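Local coordinates for protein peroxisomal acyl-CoA oxidase 1A (Solanum lycopersicum, PDB 2FON) that probably oxidises acyl-CoA thioesters in peroxisomal fatty-acid beta-oxidation, using bound FAD as its cofactor, at residues B[451-456]-B[544-549]; B[458-463]-B[472-477]; B[578-583]-B[605-610]; B[589-592]-B[597-600]. All coordinates share one frame; numbering follows the deposited sequence.

Interaction 1 of 4, residues B[451-456]-B[544-549]; sequences LQVARF and AHCQLI
Val-453 of helix 446-462 meets His-545 and Cys-546 of helix 535-558 through a single methyl branch, CG1. The contact is apolar and small, with 106 Å² buried in all. CG1 of Val-453 stands 4.0 Å from CD2 of His-545 and approaches the imidazole obliquely. Its second neighbour is the thiol sulfur, with CG1 of Val-453 lying 4.4 Å from SG of Cys-546. Because CG1 is anti to the backbone N (chi1 175°), this branch rather than CG2 is carried across to the partner helix. No hydrogen bond spans the two segments.

The imidazole is also held within its own helix and from outside. One turn on, CG1 of Ile-549 sits 4.0 Å above the ring plane of His-545, displaced toward the rim. The polar end has its own mate, ND1 of His-545 being hydrogen-bonded to the hydroxyl of Tyr-476.

The chemistry is thus divided across one ring: carbon CD2 is given to valine and nitrogen ND1 to a hydroxyl, which lets a polar residue sit in a buried helix interface and probably restricts its rotation.

Interaction 2 of 4, residues B[458-463]-B[472-477]; sequences MKTISQ and GTVSYM
Thr-460 and Met-477 bury nearly equal surface, 51 and 49 Å², where the chain leaves helix 446-462, turns, and folds back upon the helix end as a loop containing a 3-10 segment. The threonine contributes its methyl: CG2 of Thr-460 lies 4.4 Å from CB of Met-477 and also touches CG2 of Val-474 at 4.3 Å. Its hydroxyl takes no part in that packing. OG1 lies anti to the carbonyl carbon (chi1 -75°), from where it reaches back to the carbonyl oxygen of Phe-456 one turn earlier, leaving CG2 directed at the returning loop.

Ile-461 supplies the other half of the apolar patch. It crosses Met-477 at about a right angle, so that the sulfur faces the side of the isoleucine chain and meets both CG1 and CD1. The methionine is bent at chi2 (-129°), which swings SD toward the helix while CG stays over the neighbouring tyrosine. Helix 499-521 adds to the packing, Ile-461 touching Ser-514, while Val-474 also rests on Phe-456 and Leu-457, an earlier turn of helix 446-462 itself.

No hydrogen bond links the segments, so side-chain packing alone joins them here. At the methionine, CG of Met-477 stands 3.6 Å above the ring plane of Tyr-476, offset toward its rim.

Interaction 3 of 4, residues B[578-583]-B[605-610]; sequences YSLFIL and NDQLRA
Leu-608 points from helix 598-615 toward helix 567-585 and sets its two methyls against the turn formed by Leu-580 and Phe-581. The short helical segments run broadly antiparallel but well inclined, at 139° between their N-to-C directions, with axes 9.4 Å apart at closest approach. CG of Leu-608 is anti to its own backbone N (chi1 -169°), and the isobutyl fork therefore reaches past the opposing side chains to the main chain: CD1 lies 3.7 Å from N of Phe-581, and CD2 of Leu-608 is 3.9 Å from O of Leu-580. CD1 of Leu-608 also rests 4.1 Å from CB of Leu-580.

Leu-580 answers in the other direction. Its CD1 lies 4.0 Å from CG of Gln-607, the aliphatic part of a chain that bends at chi2 and takes its amide away from the contact. The ring of Phe-581 likewise leads away, onto Asn-351 and Pro-355 of helix 347-380. Replacing Leu-608 by an alanine would probably leave the backbone at Leu-580 and Phe-581 without its apolar cover and open a gap between the helices. On the same helix, Asn-605 is hydrogen-bonded to Asp-537 of the second subunit. Two inclined, roughly antiparallel helices packed through leucines fit the C-terminal helical region of the acyl-CoA oxidase family, to whose sequence range both segments belong.

Interaction 4 of 4, residues B[589-592]-B[597-600]; sequences DFLG and TSKQ
Thr-597, the residue whose carbonyl meets Leu-591, has its backbone N 3.2 Å from OE1 of Gln-600, a hydrogen bond made inside segment 597-600. The amide oxygen is met on a lone pair and in the carbonyl plane, with an N-H...O angle of 150°. Since Thr-597 is the N-cap of helix 598-615 and Gln-600 lies three residues on, this bond is one half of a capping box. The other end of the same amide is also used, NE2 of Gln-600 being bonded to the carbonyl oxygen of Val-490.

Across the contact there is packing without hydrogen bonds. Leu-591 does the touching with one branch: its CD2 lies 3.4 Å from O of Thr-597 and 3.8 Å from N of Ser-598, so a methyl lies beside the peptide group that opens the helix. With CG anti to the carbonyl carbon (chi1 -64°) and chi2 at 156°, CD2 is the methyl turned to that peptide. The two helices are separated by a short turn in which backbone bonds also tie Phe-590 to Ile-596.

The dimer partner lies close by. OG of Ser-598 is bonded to O of Gly-592 of the second subunit, and Leu-591 packs on Gly-588 of that subunit. The N-cap amide thus has a glutamine oxygen as its partner, the peptide after it is covered by a leucine methyl, and the serine hydroxyl is used at the subunit interface.

How the interactions relate
All four contacts lie in the helical part of the chain, interaction 2 pairing a helix with the loop that follows it. Interactions 1 and 2, with centres about 10 Å apart, share helix 446-462, and interaction 2 is nested in the loop that interaction 1 closes; they touch through helix 535-558 and the returning loop. Interactions 3 and 4, with centres about 14 Å apart, share helix 598-615, the latter nested in the former, and both reach the second subunit. The pairs are in series. Gln-547 on Ile-582 joins interactions 1 and 3, whose centres are about 22 Å apart. Packing thus runs from a helix that contributes to the FAD pocket, through helix 535-558, toward the dimer interface.

Interaction 1 of 4, residues B[451-456]-B[544-549]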
loop_
_atom_site.group_PDB
_atom_site.type_symbol
_atom_site.label_atom_id
_atom_site.label_comp_id
_atom_site.label_asym_id
_atom_site.label_seq_id
_atom_site.Cartn_x
_atom_site.Cartn_y
_atom_site.Cartn_z
ATOM N N LEU B 451 -9.138 18.852 -5.647
ATOM C CA LEU B 451 -9.489 19.761 -6.719
ATOM C C LEU B 451 -10.348 20.855 -6.131
ATOM O O LEU B 451 -10.246 22.000 -6.545
ATOM C CB LEU B 451 -10.193 19.059 -7.860
ATOM C CG LEU B 451 -9.420 18.032 -8.732
ATOM C CD1 LEU B 451 -10.403 17.098 -9.441
ATOM C CD2 LEU B 451 -8.567 18.716 -9.751
ATOM N N GLN B 452 -11.185 20.543 -5.134
ATOM C CA GLN B 452 -11.899 21.617 -4.401
ATOM C C GLN B 452 -10.942 22.609 -3.792
ATOM O O GLN B 452 -11.158 23.816 -3.910
ATOM C CB GLN B 452 -12.781 21.078 -3.307
ATOM C CG GLN B 452 -14.140 20.839 -3.815
ATOM C CD GLN B 452 -14.749 19.575 -3.262
ATOM O OE1 GLN B 452 -14.849 19.390 -2.043
ATOM N NE2 GLN B 452 -15.172 18.697 -4.154
ATOM N N VAL B 453 -9.883 22.127 -3.138
ATOM C CA VAL B 453 -8.911 23.056 -2.575
ATOM C C VAL B 453 -8.354 23.991 -3.657
ATOM O O VAL B 453 -8.395 25.188 -3.512
ATOM C CB VAL B 453 -7.824 22.335 -1.728
ATOM C CG1 VAL B 453 -6.776 23.337 -1.272
ATOM C CG2 VAL B 453 -8.474 21.613 -0.506
ATOM N N ALA B 454 -7.924 23.420 -4.777
ATOM C CA ALA B 454 -7.423 24.151 -5.956
ATOM C C ALA B 454 -8.307 25.283 -6.423
ATOM O O ALA B 454 -7.814 26.438 -6.536
ATOM C CB ALA B 454 -7.208 23.211 -7.103
ATOM N N ARG B 455 -9.573 24.954 -6.724
ATOM C CA ARG B 455 -10.592 25.929 -7.152
ATOM C C ARG B 455 -10.673 27.113 -6.237
ATOM O O ARG B 455 -10.926 28.228 -6.702
ATOM C CB ARG B 455 -11.972 25.314 -7.156
ATOM C CG ARG B 455 -12.532 24.995 -8.519
ATOM C CD ARG B 455 -13.850 24.180 -8.429
ATOM N NE ARG B 455 -14.087 23.547 -9.725
ATOM C CZ ARG B 455 -14.465 24.232 -10.797
ATOM N NH1 ARG B 455 -14.682 25.546 -10.708
ATOM N NH2 ARG B 455 -14.611 23.620 -11.956
ATOM N N PHE B 456 -10.475 26.882 -4.943
ATOM C CA PHE B 456 -10.635 27.908 -3.935
ATOM C C PHE B 456 -9.428 28.826 -3.902
ATOM O O PHE B 456 -9.555 30.063 -3.647
ATOM C CB PHE B 456 -10.849 27.275 -2.562
ATOM C CG PHE B 456 -10.633 28.214 -1.455
ATOM C CD1 PHE B 456 -11.533 29.237 -1.215
ATOM C CD2 PHE B 456 -9.480 28.148 -0.687
ATOM C CE1 PHE B 456 -11.308 30.136 -0.167
ATOM C CE2 PHE B 456 -9.240 29.069 0.353
ATOM C CZ PHE B 456 -10.142 30.033 0.623
ATOM N N ALA B 544 0.706 21.402 -1.937
ATOM C CA ALA B 544 1.691 22.348 -1.369
ATOM C C ALA B 544 1.085 23.276 -0.271
ATOM O O ALA B 544 1.674 23.477 0.813
ATOM C CB ALA B 544 2.349 23.162 -2.487
ATOM N N HIS B 545 -0.106 23.798 -0.568
ATOM C CA HIS B 545 -0.891 24.601 0.372
ATOM C C HIS B 545 -1.242 23.857 1.648
ATOM O O HIS B 545 -1.058 24.395 2.744
ATOM C CB HIS B 545 -2.141 25.161 -0.307
ATOM C CG HIS B 545 -3.114 25.803 0.635
ATOM N ND1 HIS B 545 -2.890 27.036 1.225
ATOM C CD2 HIS B 545 -4.335 25.394 1.064
ATOM C CE1 HIS B 545 -3.921 27.345 1.991
ATOM N NE2 HIS B 545 -4.810 26.360 1.919
ATOM N N CYS B 546 -1.735 22.630 1.512
ATOM C CA CYS B 546 -2.027 21.826 2.684
ATOM C C CYS B 546 -0.794 21.553 3.558
ATOM O O CYS B 546 -0.849 21.633 4.785
ATOM C CB CYS B 546 -2.731 20.532 2.299
ATOM S SG CYS B 546 -4.383 20.876 1.516
ATOM N N GLN B 547 0.314 21.244 2.904
ATOM C CA GLN B 547 1.581 21.003 3.554
ATOM C C GLN B 547 1.953 22.225 4.334
ATOM O O GLN B 547 2.492 22.107 5.433
ATOM C CB GLN B 547 2.633 20.684 2.511
ATOM C CG GLN B 547 2.528 19.243 2.033
ATOM C CD GLN B 547 3.487 18.888 0.918
ATOM O OE1 GLN B 547 3.841 19.704 0.095
ATOM N NE2 GLN B 547 3.887 17.681 0.882
ATOM N N LEU B 548 1.624 23.397 3.787
ATOM C CA LEU B 548 1.953 24.640 4.417
ATOM C C LEU B 548 1.069 24.818 5.652
ATOM O O LEU B 548 1.501 25.321 6.683
ATOM C CB LEU B 548 1.800 25.820 3.435
ATOM C CG LEU B 548 1.637 27.207 4.078
ATOM C CD1 LEU B 548 2.881 27.609 4.842
ATOM C CD2 LEU B 548 1.278 28.278 3.097
ATOM N N ILE B 549 -0.185 24.433 5.551
ATOM C CA ILE B 549 -1.031 24.560 6.711
ATOM C C ILE B 549 -0.426 23.687 7.827
ATOM O O ILE B 549 -0.265 24.178 8.963
ATOM C CB ILE B 549 -2.516 24.205 6.412
ATOM C CG1 ILE B 549 -3.123 25.163 5.390
ATOM C CG2 ILE B 549 -3.358 24.314 7.655
ATOM C CD1 ILE B 549 -4.446 24.680 4.915
#

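Interaction 2 of 4, residues B[458-463]-B[472-477]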
loop_
_atom_site.group_PDB
_atom_site.type_symbol
_atom_site.label_atom_id
_atom_site.label_comp_id
_atom_site.label_asym_id
_atom_site.label_seq_id
_atom_site.Cartn_x
_atom_site.Cartn_y
_atom_site.Cartn_z
ATOM N N MET B 458 -7.502 29.171 -6.604
ATOM C CA MET B 458 -7.641 29.896 -7.851
ATOM C C MET B 458 -8.617 31.001 -7.644
ATOM O O MET B 458 -8.317 32.147 -7.981
ATOM C CB MET B 458 -8.098 29.007 -9.002
ATOM C CG MET B 458 -7.080 27.900 -9.388
ATOM S SD MET B 458 -5.497 28.628 -9.794
ATOM C CE MET B 458 -4.517 28.276 -8.333
ATOM N N LYS B 459 -9.753 30.708 -7.024
ATOM C CA LYS B 459 -10.693 31.789 -6.685
ATOM C C LYS B 459 -10.010 32.874 -5.854
ATOM O O LYS B 459 -10.156 34.071 -6.135
ATOM C CB LYS B 459 -11.933 31.266 -5.947
ATOM C CG LYS B 459 -12.980 32.349 -5.746
ATOM C CD LYS B 459 -14.023 31.924 -4.750
ATOM C CE LYS B 459 -15.279 32.759 -4.903
ATOM N NZ LYS B 459 -16.479 31.849 -4.885
ATOM N N THR B 460 -9.255 32.463 -4.838
ATOM C CA THR B 460 -8.677 33.459 -3.942
ATOM C C THR B 460 -7.725 34.348 -4.703
ATOM O O THR B 460 -7.656 35.540 -4.433
ATOM C CB THR B 460 -7.989 32.822 -2.742
ATOM O OG1 THR B 460 -8.985 32.369 -1.829
ATOM C CG2 THR B 460 -7.155 33.804 -2.003
ATOM N N ILE B 461 -7.012 33.781 -5.675
ATOM C CA ILE B 461 -6.126 34.620 -6.438
ATOM C C ILE B 461 -6.921 35.615 -7.289
ATOM O O ILE B 461 -6.671 36.813 -7.185
ATOM C CB ILE B 461 -4.983 33.876 -7.192
ATOM C CG1 ILE B 461 -3.889 33.499 -6.212
ATOM C CG2 ILE B 461 -4.358 34.794 -8.275
ATOM C CD1 ILE B 461 -3.178 32.294 -6.596
ATOM N N SER B 462 -7.907 35.167 -8.062
ATOM C CA SER B 462 -8.679 36.141 -8.899
ATOM C C SER B 462 -9.469 37.233 -8.161
ATOM O O SER B 462 -9.818 38.218 -8.771
ATOM C CB SER B 462 -9.602 35.439 -9.902
ATOM O OG SER B 462 -10.746 34.960 -9.246
ATOM N N GLN B 463 -9.765 37.066 -6.874
ATOM C CA GLN B 463 -10.451 38.140 -6.131
ATOM C C GLN B 463 -9.488 39.235 -5.684
ATOM O O GLN B 463 -9.912 40.301 -5.214
ATOM C CB GLN B 463 -11.237 37.622 -4.919
ATOM C CG GLN B 463 -12.530 36.860 -5.255
ATOM C CD GLN B 463 -13.015 35.940 -4.108
ATOM O OE1 GLN B 463 -14.221 35.793 -3.884
ATOM N NE2 GLN B 463 -12.064 35.320 -3.382
ATOM N N GLY B 472 -7.584 33.840 7.222
ATOM C CA GLY B 472 -7.133 32.594 7.833
ATOM C C GLY B 472 -5.901 32.041 7.141
ATOM O O GLY B 472 -4.941 32.768 6.867
ATOM N N THR B 473 -5.978 30.750 6.825
ATOM C CA THR B 473 -4.943 29.967 6.159
ATOM C C THR B 473 -4.526 30.419 4.739
ATOM O O THR B 473 -3.536 29.913 4.207
ATOM C CB THR B 473 -5.359 28.462 6.103
ATOM O OG1 THR B 473 -6.496 28.317 5.251
ATOM C CG2 THR B 473 -5.744 27.957 7.465
ATOM N N VAL B 474 -5.256 31.342 4.111
ATOM C CA VAL B 474 -4.743 31.925 2.878
ATOM C C VAL B 474 -4.382 33.367 3.046
ATOM O O VAL B 474 -4.322 34.121 2.068
ATOM C CB VAL B 474 -5.690 31.789 1.670
ATOM C CG1 VAL B 474 -5.720 30.356 1.175
ATOM C CG2 VAL B 474 -7.052 32.295 2.015
ATOM N N SER B 475 -4.112 33.778 4.276
ATOM C CA SER B 475 -3.709 35.153 4.451
ATOM C C SER B 475 -2.317 35.408 3.807
ATOM O O SER B 475 -2.018 36.513 3.376
ATOM C CB SER B 475 -3.785 35.552 5.910
ATOM O OG SER B 475 -2.480 35.692 6.419
ATOM N N TYR B 476 -1.487 34.379 3.697
ATOM C CA TYR B 476 -0.243 34.521 2.956
ATOM C C TYR B 476 -0.422 34.996 1.519
ATOM O O TYR B 476 0.397 35.758 1.040
ATOM C CB TYR B 476 0.587 33.262 2.990
ATOM C CG TYR B 476 0.058 32.091 2.163
ATOM C CD1 TYR B 476 0.548 31.851 0.880
ATOM C CD2 TYR B 476 -0.881 31.204 2.680
ATOM C CE1 TYR B 476 0.120 30.778 0.135
ATOM C CE2 TYR B 476 -1.331 30.143 1.939
ATOM C CZ TYR B 476 -0.823 29.921 0.659
ATOM O OH TYR B 476 -1.265 28.852 -0.108
ATOM N N MET B 477 -1.490 34.600 0.839
ATOM C CA MET B 477 -1.679 35.033 -0.548
ATOM C C MET B 477 -1.894 36.533 -0.720
ATOM O O MET B 477 -1.876 37.061 -1.855
ATOM C CB MET B 477 -2.822 34.299 -1.178
ATOM C CG MET B 477 -2.623 32.816 -1.124
ATOM S SD MET B 477 -2.884 32.248 -2.789
ATOM C CE MET B 477 -2.560 30.484 -2.644
#

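Interaction 3 of 4, residues B[578-583]-B[605-610]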
loop_
_atom_site.group_PDB
_atom_site.type_symbol
_atom_site.label_atom_id
_atom_site.label_comp_id
_atom_site.label_asym_id
_atom_site.label_seq_id
_atom_site.Cartn_x
_atom_site.Cartn_y
_atom_site.Cartn_z
ATOM N N TYR B 578 9.679 17.046 9.962
ATOM C CA TYR B 578 8.536 16.929 9.048
ATOM C C TYR B 578 8.707 17.906 7.880
ATOM O O TYR B 578 8.514 17.556 6.728
ATOM C CB TYR B 578 7.220 17.108 9.759
ATOM C CG TYR B 578 6.056 17.186 8.826
ATOM C CD1 TYR B 578 5.378 16.030 8.437
ATOM C CD2 TYR B 578 5.583 18.425 8.371
ATOM C CE1 TYR B 578 4.304 16.104 7.607
ATOM C CE2 TYR B 578 4.472 18.512 7.512
ATOM C CZ TYR B 578 3.853 17.349 7.123
ATOM O OH TYR B 578 2.765 17.381 6.248
ATOM N N SER B 579 9.155 19.103 8.168
ATOM C CA SER B 579 9.118 20.101 7.148
ATOM C C SER B 579 10.321 19.973 6.245
ATOM O O SER B 579 10.256 20.283 5.047
ATOM C CB SER B 579 9.029 21.474 7.779
ATOM O OG SER B 579 9.911 21.536 8.864
ATOM N N LEU B 580 11.419 19.485 6.788
ATOM C CA LEU B 580 12.565 19.268 5.921
ATOM C C LEU B 580 12.473 17.975 5.164
ATOM O O LEU B 580 13.040 17.846 4.087
ATOM C CB LEU B 580 13.871 19.383 6.690
ATOM C CG LEU B 580 13.976 20.791 7.294
ATOM C CD1 LEU B 580 15.214 20.922 8.086
ATOM C CD2 LEU B 580 13.881 21.907 6.231
ATOM N N PHE B 581 11.726 17.006 5.673
ATOM C CA PHE B 581 11.541 15.780 4.882
ATOM C C PHE B 581 10.753 16.153 3.675
ATOM O O PHE B 581 11.044 15.696 2.578
ATOM C CB PHE B 581 10.775 14.675 5.609
ATOM C CG PHE B 581 10.478 13.496 4.732
ATOM C CD1 PHE B 581 9.239 13.360 4.116
ATOM C CD2 PHE B 581 11.454 12.532 4.483
ATOM C CE1 PHE B 581 8.964 12.239 3.262
ATOM C CE2 PHE B 581 11.186 11.397 3.673
ATOM C CZ PHE B 581 9.941 11.258 3.059
ATOM N N ILE B 582 9.740 16.974 3.906
ATOM C CA ILE B 582 8.833 17.341 2.875
ATOM C C ILE B 582 9.633 18.187 1.863
ATOM O O ILE B 582 9.542 17.976 0.624
ATOM C CB ILE B 582 7.620 18.104 3.459
ATOM C CG1 ILE B 582 6.756 17.212 4.374
ATOM C CG2 ILE B 582 6.752 18.633 2.354
ATOM C CD1 ILE B 582 6.078 15.901 3.679
ATOM N N LEU B 583 10.446 19.113 2.383
ATOM C CA LEU B 583 11.176 20.005 1.502
ATOM C C LEU B 583 12.064 19.211 0.549
ATOM O O LEU B 583 12.168 19.564 -0.616
ATOM C CB LEU B 583 11.968 21.041 2.278
ATOM C CG LEU B 583 12.789 22.038 1.449
ATOM C CD1 LEU B 583 12.874 23.409 2.119
ATOM C CD2 LEU B 583 14.199 21.495 1.105
ATOM N N ASN B 605 19.181 19.173 3.352
ATOM C CA ASN B 605 19.421 17.763 3.375
ATOM C C ASN B 605 20.336 17.379 4.547
ATOM O O ASN B 605 20.021 16.441 5.286
ATOM C CB ASN B 605 19.992 17.308 2.049
ATOM C CG ASN B 605 19.834 15.832 1.863
ATOM O OD1 ASN B 605 18.713 15.271 2.031
ATOM N ND2 ASN B 605 20.940 15.163 1.552
ATOM N N ASP B 606 21.441 18.120 4.714
ATOM C CA ASP B 606 22.364 17.933 5.835
ATOM C C ASP B 606 21.721 18.187 7.218
ATOM O O ASP B 606 22.070 17.552 8.214
ATOM C CB ASP B 606 23.615 18.813 5.690
ATOM C CG ASP B 606 24.418 18.555 4.369
ATOM O OD1 ASP B 606 24.688 17.368 4.047
ATOM O OD2 ASP B 606 24.824 19.560 3.675
ATOM N N GLN B 607 20.788 19.115 7.299
ATOM C CA GLN B 607 20.169 19.370 8.576
ATOM C C GLN B 607 19.148 18.242 8.956
ATOM O O GLN B 607 19.122 17.789 10.108
ATOM C CB GLN B 607 19.547 20.764 8.568
ATOM C CG GLN B 607 18.784 21.112 9.823
ATOM C CD GLN B 607 19.688 21.448 10.968
ATOM O OE1 GLN B 607 19.509 20.978 12.085
ATOM N NE2 GLN B 607 20.669 22.262 10.699
ATOM N N LEU B 608 18.319 17.786 8.009
ATOM C CA LEU B 608 17.545 16.556 8.209
ATOM C C LEU B 608 18.441 15.359 8.663
ATOM O O LEU B 608 18.052 14.544 9.490
ATOM C CB LEU B 608 16.782 16.202 6.927
ATOM C CG LEU B 608 15.686 15.118 6.835
ATOM C CD1 LEU B 608 14.431 15.470 7.667
ATOM C CD2 LEU B 608 15.305 14.884 5.336
ATOM N N ARG B 609 19.654 15.262 8.143
ATOM C CA ARG B 609 20.483 14.151 8.533
ATOM C C ARG B 609 20.842 14.316 10.005
ATOM O O ARG B 609 20.647 13.397 10.793
ATOM C CB ARG B 609 21.726 14.102 7.672
ATOM C CG ARG B 609 22.207 12.723 7.406
ATOM C CD ARG B 609 23.570 12.800 6.747
ATOM N NE ARG B 609 23.397 13.334 5.405
ATOM C CZ ARG B 609 23.954 14.447 4.947
ATOM N NH1 ARG B 609 24.781 15.152 5.715
ATOM N NH2 ARG B 609 23.692 14.839 3.703
ATOM N N ALA B 610 21.329 15.506 10.364
ATOM C CA ALA B 610 21.581 15.899 11.757
ATOM C C ALA B 610 20.373 15.582 12.648
ATOM O O ALA B 610 20.526 14.998 13.726
ATOM C CB ALA B 610 21.947 17.390 11.838
#

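Interaction 4 of 4, residues B[589-592]-B[597-600]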
loop_
_atom_site.group_PDB
_atom_site.type_symbol
_atom_site.label_atom_id
_atom_site.label_comp_id
_atom_site.label_asym_id
_atom_site.label_seq_id
_atom_site.Cartn_x
_atom_site.Cartn_y
_atom_site.Cartn_z
ATOM N N ASP B 589 9.957 21.675 -6.228
ATOM C CA ASP B 589 9.067 22.794 -6.015
ATOM C C ASP B 589 9.844 24.029 -5.579
ATOM O O ASP B 589 9.654 25.071 -6.140
ATOM C CB ASP B 589 7.939 22.471 -5.046
ATOM C CG ASP B 589 6.987 21.414 -5.584
ATOM O OD1 ASP B 589 7.093 21.082 -6.809
ATOM O OD2 ASP B 589 6.156 20.896 -4.765
ATOM N N PHE B 590 10.772 23.924 -4.656
ATOM C CA PHE B 590 11.414 25.126 -4.176
ATOM C C PHE B 590 12.562 25.601 -5.049
ATOM O O PHE B 590 12.899 26.785 -5.024
ATOM C CB PHE B 590 11.899 24.961 -2.748
ATOM C CG PHE B 590 10.916 24.306 -1.828
ATOM C CD1 PHE B 590 10.727 22.911 -1.849
ATOM C CD2 PHE B 590 10.231 25.060 -0.892
ATOM C CE1 PHE B 590 9.833 22.322 -1.010
ATOM C CE2 PHE B 590 9.358 24.455 -0.003
ATOM C CZ PHE B 590 9.148 23.098 -0.063
ATOM N N LEU B 591 13.194 24.697 -5.801
ATOM C CA LEU B 591 14.312 25.089 -6.704
ATOM C C LEU B 591 13.826 25.688 -8.004
ATOM O O LEU B 591 14.488 26.559 -8.564
ATOM C CB LEU B 591 15.224 23.916 -7.021
ATOM C CG LEU B 591 16.000 23.284 -5.855
ATOM C CD1 LEU B 591 16.359 21.814 -6.203
ATOM C CD2 LEU B 591 17.266 24.095 -5.444
ATOM N N GLY B 592 12.666 25.212 -8.468
ATOM C CA GLY B 592 11.971 25.719 -9.663
ATOM C C GLY B 592 11.920 27.237 -9.638
ATOM O O GLY B 592 12.917 27.919 -9.966
ATOM N N THR B 597 18.551 27.808 -3.696
ATOM C CA THR B 597 19.543 27.309 -4.666
ATOM C C THR B 597 19.996 25.914 -4.291
ATOM O O THR B 597 19.558 25.353 -3.273
ATOM C CB THR B 597 20.836 28.167 -4.692
ATOM O OG1 THR B 597 21.497 28.041 -3.432
ATOM C CG2 THR B 597 20.561 29.648 -5.015
ATOM N N SER B 598 20.886 25.331 -5.085
ATOM C CA SER B 598 21.304 23.980 -4.762
ATOM C C SER B 598 21.944 23.887 -3.414
ATOM O O SER B 598 21.468 23.134 -2.566
ATOM C CB SER B 598 22.195 23.385 -5.809
ATOM O OG SER B 598 21.346 22.826 -6.772
ATOM N N LYS B 599 22.981 24.687 -3.196
ATOM C CA LYS B 599 23.680 24.656 -1.930
ATOM C C LYS B 599 22.632 24.635 -0.814
ATOM O O LYS B 599 22.692 23.789 0.096
ATOM C CB LYS B 599 24.707 25.865 -1.785
ATOM N N GLN B 600 21.649 25.531 -0.920
ATOM C CA GLN B 600 20.631 25.667 0.121
ATOM C C GLN B 600 19.787 24.396 0.337
ATOM O O GLN B 600 19.497 24.028 1.491
ATOM C CB GLN B 600 19.760 26.886 -0.147
ATOM C CG GLN B 600 20.598 28.110 -0.365
ATOM C CD GLN B 600 19.818 29.395 -0.311
ATOM O OE1 GLN B 600 19.161 29.783 -1.278
ATOM N NE2 GLN B 600 19.910 30.084 0.818
#